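Type I modular polyketide synthase (Streptomyces albus subsp. albus, PDB 6IYT) probably loads an ethylmalonyl extender unit from coenzyme A for polyketide chain extension, as an acyltransferase domain of the salinomycin assembly line. Local coordinates at residues G248-V262 with P284-L296. Numbering follows the deposited sequence.
Sequences GKGAVASVSLPAAEV and PRSVTVAGQVAAL
Ala251, Ala253 and Val255 pair with Gly291, Val289 and Val287 as antiparallel hydrogen-bonded pairs, each closed by two backbone bonds. The central pair is tight in both directions, Ala253 N to Val289 O and Val289 N to Ala253 O each spanning 2.8 Å, with both donors in the carbonyl plane. At the far pair the bond from Val287 N to Val255 O is almost straight, 178° at the hydrogen.

Apolar packing gathers on the face bearing those residues. Leu296, from helix 293-305, lays CD2 3.9 Å from Ala251 CB and reaches Ala253 CB with CD1. At the other end, helix 259-266 brings Val262 over the sheet: CG1 lies 3.6 Å from Val289 CG2, while CG2 meets Val287 CG2 at 3.7 Å. Val287 CG1 sits beside its backbone N, anti to the carbonyl carbon (chi1 -54°), where it meets Ala259, and CG2 falls between the backbone N and the carbonyl carbon. Two strands, each running into a helix that folds back over one face of an antiparallel sheet, fit the ferredoxin-like small subdomain of malonyl-CoA acyltransferase folds. Strand 310-312 flanks 251-255, and 276-283 flanks 286-291. On the opposite face Val252 CG1 comes 3.7 Å from Thr288 CB, and Val252 lies near a probable nucleophile elbow without touching it.

Polar contacts mark the Gln292 end. Gln292 N-caps its helix, OE1 taking the Ala295 N-H on a lone pair, and a water links Gly248 O to Val293 N.

At the other end, beyond the inverse gamma turn centred on Ser256, the contact is van der Waals: Pro258 CG packs at the guanidinium edge of Arg285, near its plane, 3.6 Å from NH2.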
ATOM      1  N   GLY A 248      23.686  11.194  -4.296  1.00 11.52           N
ATOM      2  CA  GLY A 248      24.379  12.034  -5.276  1.00 11.49           C
ATOM      3  C   GLY A 248      24.968  11.254  -6.446  1.00 11.30           C
ATOM      4  O   GLY A 248      25.251  11.815  -7.494  1.00 12.03           O
ATOM      5  N   LYS A 249      25.210   9.977  -6.250  1.00  9.28           N
ATOM      6  CA  LYS A 249      25.891   9.165  -7.269  1.00  9.14           C
ATOM      7  C   LYS A 249      24.920   8.508  -8.233  1.00  8.37           C
ATOM      8  O   LYS A 249      25.336   7.902  -9.232  1.00  8.89           O
ATOM      9  CB  LYS A 249      26.757   8.129  -6.595  1.00 11.01           C
ATOM     10  CG  LYS A 249      27.805   8.764  -5.691  1.00 13.86           C
ATOM     11  CD  LYS A 249      28.732   7.753  -5.086  1.00 21.72           C
ATOM     12  CE  LYS A 249      29.907   8.447  -4.414  1.00 28.17           C
ATOM     13  NZ  LYS A 249      30.121   7.971  -3.019  1.00 30.35           N
ATOM     14  N   GLY A 250      23.625   8.566  -7.910  1.00  7.10           N
ATOM     15  CA  GLY A 250      22.623   7.869  -8.691  1.00  6.34           C
ATOM     16  C   GLY A 250      21.242   8.044  -8.128  1.00  6.85           C
ATOM     17  O   GLY A 250      21.081   8.566  -7.043  1.00  5.97           O
ATOM     18  N   ALA A 251      20.243   7.620  -8.901  1.00  7.33           N
ATOM     19  CA  ALA A 251      18.898   7.567  -8.453  1.00  6.66           C
ATOM     20  C   ALA A 251      18.140   6.523  -9.290  1.00  6.88           C
ATOM     21  O   ALA A 251      18.748   5.770 -10.075  1.00  6.81           O
ATOM     22  CB  ALA A 251      18.260   8.938  -8.560  1.00  8.33           C
ATOM     23  N   VAL A 252      16.840   6.419  -9.069  1.00  6.73           N
ATOM     24  CA  VAL A 252      15.986   5.546  -9.858  1.00  8.76           C
ATOM     25  C   VAL A 252      14.796   6.337 -10.427  1.00 10.94           C
ATOM     26  O   VAL A 252      14.266   7.163  -9.763  1.00  9.63           O
ATOM     27  CB  VAL A 252      15.377   4.436  -9.005  1.00 11.28           C
ATOM     28  CG1 VAL A 252      14.396   3.586  -9.777  1.00 18.27           C
ATOM     29  CG2 VAL A 252      16.461   3.581  -8.398  1.00 10.51           C
ATOM     30  N   ALA A 253      14.456   6.011 -11.652  1.00  8.09           N
ATOM     31  CA  ALA A 253      13.336   6.630 -12.344  1.00  9.24           C
ATOM     32  C   ALA A 253      12.321   5.588 -12.754  1.00 10.44           C
ATOM     33  O   ALA A 253      12.664   4.478 -13.137  1.00  8.84           O
ATOM     34  CB  ALA A 253      13.826   7.385 -13.583  1.00  8.91           C
ATOM     35  N   SER A 254      11.055   5.952 -12.689  1.00  9.43           N
ATOM     36  CA  SER A 254      10.018   5.175 -13.307  1.00  9.20           C
ATOM     37  C   SER A 254       9.897   5.567 -14.788  1.00 10.19           C
ATOM     38  O   SER A 254       9.941   6.744 -15.119  1.00  9.22           O
ATOM     39  CB  SER A 254       8.710   5.436 -12.604  1.00 12.06           C
ATOM     40  OG  SER A 254       8.494   6.819 -12.595  1.00 16.63           O
ATOM     41  N   VAL A 255       9.582   4.590 -15.624  1.00  9.34           N
ATOM     42  CA  VAL A 255       9.403   4.823 -17.068  1.00  8.93           C
ATOM     43  C   VAL A 255       8.268   3.986 -17.556  1.00  9.60           C
ATOM     44  O   VAL A 255       8.274   2.789 -17.370  1.00  8.09           O
ATOM     45  CB  VAL A 255      10.651   4.402 -17.852  1.00 10.37           C
ATOM     46  CG1 VAL A 255      10.406   4.541 -19.356  1.00 10.63           C
ATOM     47  CG2 VAL A 255      11.860   5.210 -17.406  1.00 11.07           C
ATOM     48  N   SER A 256       7.244   4.602 -18.141  1.00  9.70           N
ATOM     49  CA  SER A 256       6.120   3.813 -18.671  1.00 11.93           C
ATOM     50  C   SER A 256       6.352   3.330 -20.119  1.00 13.37           C
ATOM     51  O   SER A 256       5.638   3.739 -21.043  1.00 11.71           O
ATOM     52  CB  SER A 256       4.815   4.610 -18.582  1.00 14.22           C
ATOM     53  OG  SER A 256       4.673   5.164 -17.297  1.00 14.64           O
ATOM     54  N   LEU A 257       7.343   2.453 -20.287  1.00 12.36           N
ATOM     55  CA  LEU A 257       7.571   1.726 -21.525  1.00 12.39           C
ATOM     56  C   LEU A 257       7.963   0.295 -21.167  1.00 13.36           C
ATOM     57  O   LEU A 257       8.478   0.057 -20.095  1.00 11.54           O
ATOM     58  CB  LEU A 257       8.716   2.341 -22.299  1.00 12.62           C
ATOM     59  CG  LEU A 257       8.556   3.686 -22.988  1.00 13.21           C
ATOM     60  CD1 LEU A 257       9.902   4.063 -23.552  1.00 12.97           C
ATOM     61  CD2 LEU A 257       7.488   3.670 -24.088  1.00 16.02           C
ATOM     62  N   PRO A 258       7.806  -0.627 -22.110  1.00 12.05           N
ATOM     63  CA  PRO A 258       8.257  -2.007 -21.975  1.00 13.49           C
ATOM     64  C   PRO A 258       9.760  -2.082 -21.791  1.00 12.69           C
ATOM     65  O   PRO A 258      10.481  -1.275 -22.363  1.00 13.21           O
ATOM     66  CB  PRO A 258       7.843  -2.659 -23.315  1.00 14.28           C
ATOM     67  CG  PRO A 258       6.825  -1.758 -23.901  1.00 14.17           C
ATOM     68  CD  PRO A 258       7.111  -0.379 -23.390  1.00 15.16           C
ATOM     69  N   ALA A 259      10.228  -3.089 -21.051  1.00 11.92           N
ATOM     70  CA  ALA A 259      11.657  -3.263 -20.810  1.00 12.94           C
ATOM     71  C   ALA A 259      12.468  -3.183 -22.090  1.00 13.70           C
ATOM     72  O   ALA A 259      13.464  -2.506 -22.138  1.00 13.68           O
ATOM     73  CB  ALA A 259      11.930  -4.571 -20.095  1.00 12.68           C
ATOM     74  N   ALA A 260      12.041  -3.893 -23.131  1.00 15.21           N
ATOM     75  CA  ALA A 260      12.847  -3.972 -24.352  1.00 14.84           C
ATOM     76  C   ALA A 260      13.063  -2.590 -24.965  1.00 13.42           C
ATOM     77  O   ALA A 260      14.151  -2.293 -25.474  1.00 12.10           O
ATOM     78  CB  ALA A 260      12.196  -4.899 -25.368  1.00 16.62           C
ATOM     79  N   GLU A 261      12.023  -1.766 -24.985  1.00 11.92           N
ATOM     80  CA  GLU A 261      12.141  -0.433 -25.522  1.00 13.31           C
ATOM     81  C   GLU A 261      13.118   0.399 -24.684  1.00 10.72           C
ATOM     82  O   GLU A 261      13.884   1.176 -25.211  1.00 10.50           O
ATOM     83  CB  GLU A 261      10.764   0.249 -25.569  1.00 19.25           C
ATOM     84  CG  GLU A 261      10.382   0.795 -26.938  1.00 37.63           C
ATOM     85  CD  GLU A 261       8.961   0.413 -27.377  1.00 48.77           C
ATOM     86  OE1 GLU A 261       8.047   0.386 -26.523  1.00 48.61           O
ATOM     87  OE2 GLU A 261       8.745   0.239 -28.603  1.00 64.84           O
ATOM     88  N   VAL A 262      13.050   0.271 -23.370  1.00  8.77           N
ATOM     89  CA  VAL A 262      13.954   1.017 -22.507  1.00  9.17           C
ATOM     90  C   VAL A 262      15.433   0.569 -22.676  1.00  9.90           C
ATOM     91  O   VAL A 262      16.325   1.410 -22.769  1.00 10.93           O
ATOM     92  CB  VAL A 262      13.546   0.921 -21.035  1.00 10.50           C
ATOM     93  CG1 VAL A 262      14.552   1.644 -20.174  1.00 10.53           C
ATOM     94  CG2 VAL A 262      12.170   1.527 -20.846  1.00 11.15           C
ATOM     95  N   PRO A 284       3.759  -4.749 -17.839  1.00 12.88           N
ATOM     96  CA  PRO A 284       4.197  -4.964 -19.227  1.00 14.13           C
ATOM     97  C   PRO A 284       4.684  -3.677 -19.861  1.00 13.85           C
ATOM     98  O   PRO A 284       5.525  -3.709 -20.782  1.00 15.17           O
ATOM     99  CB  PRO A 284       2.929  -5.449 -19.945  1.00 16.33           C
ATOM    100  CG  PRO A 284       1.945  -5.784 -18.892  1.00 16.54           C
ATOM    101  CD  PRO A 284       2.480  -5.403 -17.544  1.00 16.31           C
ATOM    102  N   ARG A 285       4.258  -2.541 -19.297  1.00 15.31           N
ATOM    103  CA  ARG A 285       4.626  -1.253 -19.834  1.00 16.33           C
ATOM    104  C   ARG A 285       5.072  -0.317 -18.737  1.00 15.81           C
ATOM    105  O   ARG A 285       4.973   0.889 -18.862  1.00 13.18           O
ATOM    106  CB  ARG A 285       3.458  -0.641 -20.610  1.00 21.69           C
ATOM    107  CG  ARG A 285       3.028  -1.486 -21.799  1.00 30.17           C
ATOM    108  CD  ARG A 285       2.913  -0.652 -23.063  1.00 44.18           C
ATOM    109  NE  ARG A 285       2.002  -1.260 -24.024  1.00 58.83           N
ATOM    110  CZ  ARG A 285       2.283  -2.339 -24.756  1.00 52.67           C
ATOM    111  NH1 ARG A 285       1.359  -2.846 -25.564  1.00 55.12           N
ATOM    112  NH2 ARG A 285       3.483  -2.897 -24.698  1.00 45.21           N
ATOM    113  N   SER A 286       5.701  -0.879 -17.723  1.00 12.96           N
ATOM    114  CA  SER A 286       6.109  -0.105 -16.589  1.00 12.14           C
ATOM    115  C   SER A 286       7.405  -0.683 -16.003  1.00 10.55           C
ATOM    116  O   SER A 286       7.398  -1.785 -15.460  1.00 10.87           O
ATOM    117  CB  SER A 286       4.999  -0.147 -15.536  1.00 17.10           C
ATOM    118  OG  SER A 286       5.472   0.406 -14.345  1.00 29.48           O
ATOM    119  N   VAL A 287       8.491   0.077 -16.085  1.00 10.19           N
ATOM    120  CA  VAL A 287       9.803  -0.357 -15.527  1.00  9.76           C
ATOM    121  C   VAL A 287      10.452   0.786 -14.778  1.00 10.40           C
ATOM    122  O   VAL A 287       9.910   1.898 -14.749  1.00  7.75           O
ATOM    123  CB  VAL A 287      10.796  -0.864 -16.617  1.00 10.58           C
ATOM    124  CG1 VAL A 287      10.164  -1.969 -17.464  1.00 10.71           C
ATOM    125  CG2 VAL A 287      11.283   0.289 -17.489  1.00 11.48           C
ATOM    126  N   THR A 288      11.469   0.470 -13.988  1.00  8.39           N
ATOM    127  CA  THR A 288      12.289   1.469 -13.361  1.00  9.11           C
ATOM    128  C   THR A 288      13.735   1.326 -13.864  1.00  8.20           C
ATOM    129  O   THR A 288      14.133   0.308 -14.184  1.00  7.37           O
ATOM    130  CB  THR A 288      12.308   1.334 -11.832  1.00 14.58           C
ATOM    131  OG1 THR A 288      12.740   0.038 -11.508  1.00 17.45           O
ATOM    132  CG2 THR A 288      10.919   1.525 -11.255  1.00 21.67           C
ATOM    133  N   VAL A 289      14.435   2.425 -13.852  1.00  6.69           N
ATOM    134  CA  VAL A 289      15.802   2.510 -14.357  1.00  6.12           C
ATOM    135  C   VAL A 289      16.697   3.179 -13.309  1.00  6.90           C
ATOM    136  O   VAL A 289      16.320   4.203 -12.748  1.00  7.83           O
ATOM    137  CB  VAL A 289      15.858   3.348 -15.630  1.00  6.50           C
ATOM    138  CG1 VAL A 289      17.310   3.513 -16.095  1.00  7.24           C
ATOM    139  CG2 VAL A 289      15.002   2.715 -16.722  1.00  6.45           C
ATOM    140  N   ALA A 290      17.802   2.517 -12.951  1.00  6.74           N
ATOM    141  CA  ALA A 290      18.741   3.038 -11.966  1.00  6.33           C
ATOM    142  C   ALA A 290      20.011   3.509 -12.647  1.00  7.63           C
ATOM    143  O   ALA A 290      20.476   2.891 -13.587  1.00  7.43           O
ATOM    144  CB  ALA A 290      19.086   1.955 -10.946  1.00  7.73           C
ATOM    145  N   GLY A 291      20.644   4.525 -12.082  1.00  6.41           N
ATOM    146  CA  GLY A 291      21.997   4.838 -12.451  1.00  7.21           C
ATOM    147  C   GLY A 291      22.374   6.269 -12.152  1.00  7.71           C
ATOM    148  O   GLY A 291      21.660   6.989 -11.440  1.00  7.05           O
ATOM    149  N   GLN A 292      23.419   6.728 -12.823  1.00  8.21           N
ATOM    150  CA  GLN A 292      23.999   8.036 -12.570  1.00  8.94           C
ATOM    151  C   GLN A 292      22.946   9.123 -12.802  1.00  8.53           C
ATOM    152  O   GLN A 292      22.166   9.036 -13.731  1.00  8.46           O
ATOM    153  CB  GLN A 292      25.181   8.226 -13.522  1.00 11.91           C
ATOM    154  CG  GLN A 292      25.825   9.574 -13.453  1.00 17.35           C
ATOM    155  CD  GLN A 292      26.448   9.959 -14.775  1.00 22.74           C
ATOM    156  OE1 GLN A 292      25.788  10.574 -15.602  1.00 20.03           O
ATOM    157  NE2 GLN A 292      27.570   9.332 -15.088  1.00 22.98           N
ATOM    158  N   VAL A 293      22.938  10.147 -11.951  1.00  8.99           N
ATOM    159  CA  VAL A 293      21.856  11.142 -11.964  1.00  9.94           C
ATOM    160  C   VAL A 293      21.790  11.907 -13.288  1.00 10.84           C
ATOM    161  O   VAL A 293      20.719  12.065 -13.863  1.00 10.48           O
ATOM    162  CB  VAL A 293      22.006  12.144 -10.806  1.00 10.58           C
ATOM    163  CG1 VAL A 293      20.937  13.242 -10.903  1.00 13.96           C
ATOM    164  CG2 VAL A 293      21.911  11.414  -9.478  1.00 11.59           C
ATOM    165  N   ALA A 294      22.934  12.372 -13.769  1.00 12.71           N
ATOM    166  CA  ALA A 294      22.954  13.176 -15.003  1.00 12.80           C
ATOM    167  C   ALA A 294      22.404  12.390 -16.188  1.00 10.90           C
ATOM    168  O   ALA A 294      21.524  12.879 -16.926  1.00  9.39           O
ATOM    169  CB  ALA A 294      24.364  13.655 -15.294  1.00 16.14           C
ATOM    170  N   ALA A 295      22.876  11.166 -16.346  1.00 10.34           N
ATOM    171  CA  ALA A 295      22.395  10.275 -17.411  1.00  9.51           C
ATOM    172  C   ALA A 295      20.906   9.980 -17.241  1.00 10.40           C
ATOM    173  O   ALA A 295      20.116   9.943 -18.223  1.00  8.41           O
ATOM    174  CB  ALA A 295      23.192   8.992 -17.394  1.00 10.71           C
ATOM    175  N   LEU A 296      20.504   9.754 -15.991  1.00  9.30           N
ATOM    176  CA  LEU A 296      19.118   9.434 -15.706  1.00  9.86           C
ATOM    177  C   LEU A 296      18.200  10.584 -16.063  1.00  9.79           C
ATOM    178  O   LEU A 296      17.133  10.390 -16.675  1.00 11.01           O
ATOM    179  CB  LEU A 296      18.966   9.081 -14.232  1.00  9.96           C
ATOM    180  CG  LEU A 296      17.670   8.377 -13.879  1.00 10.70           C
ATOM    181  CD1 LEU A 296      17.599   6.991 -14.512  1.00 12.04           C
ATOM    182  CD2 LEU A 296      17.546   8.284 -12.363  1.00 11.17           C
TER
HETATM  183  O   HOH W   1      25.349  10.958 -10.303  1.00  9.64           O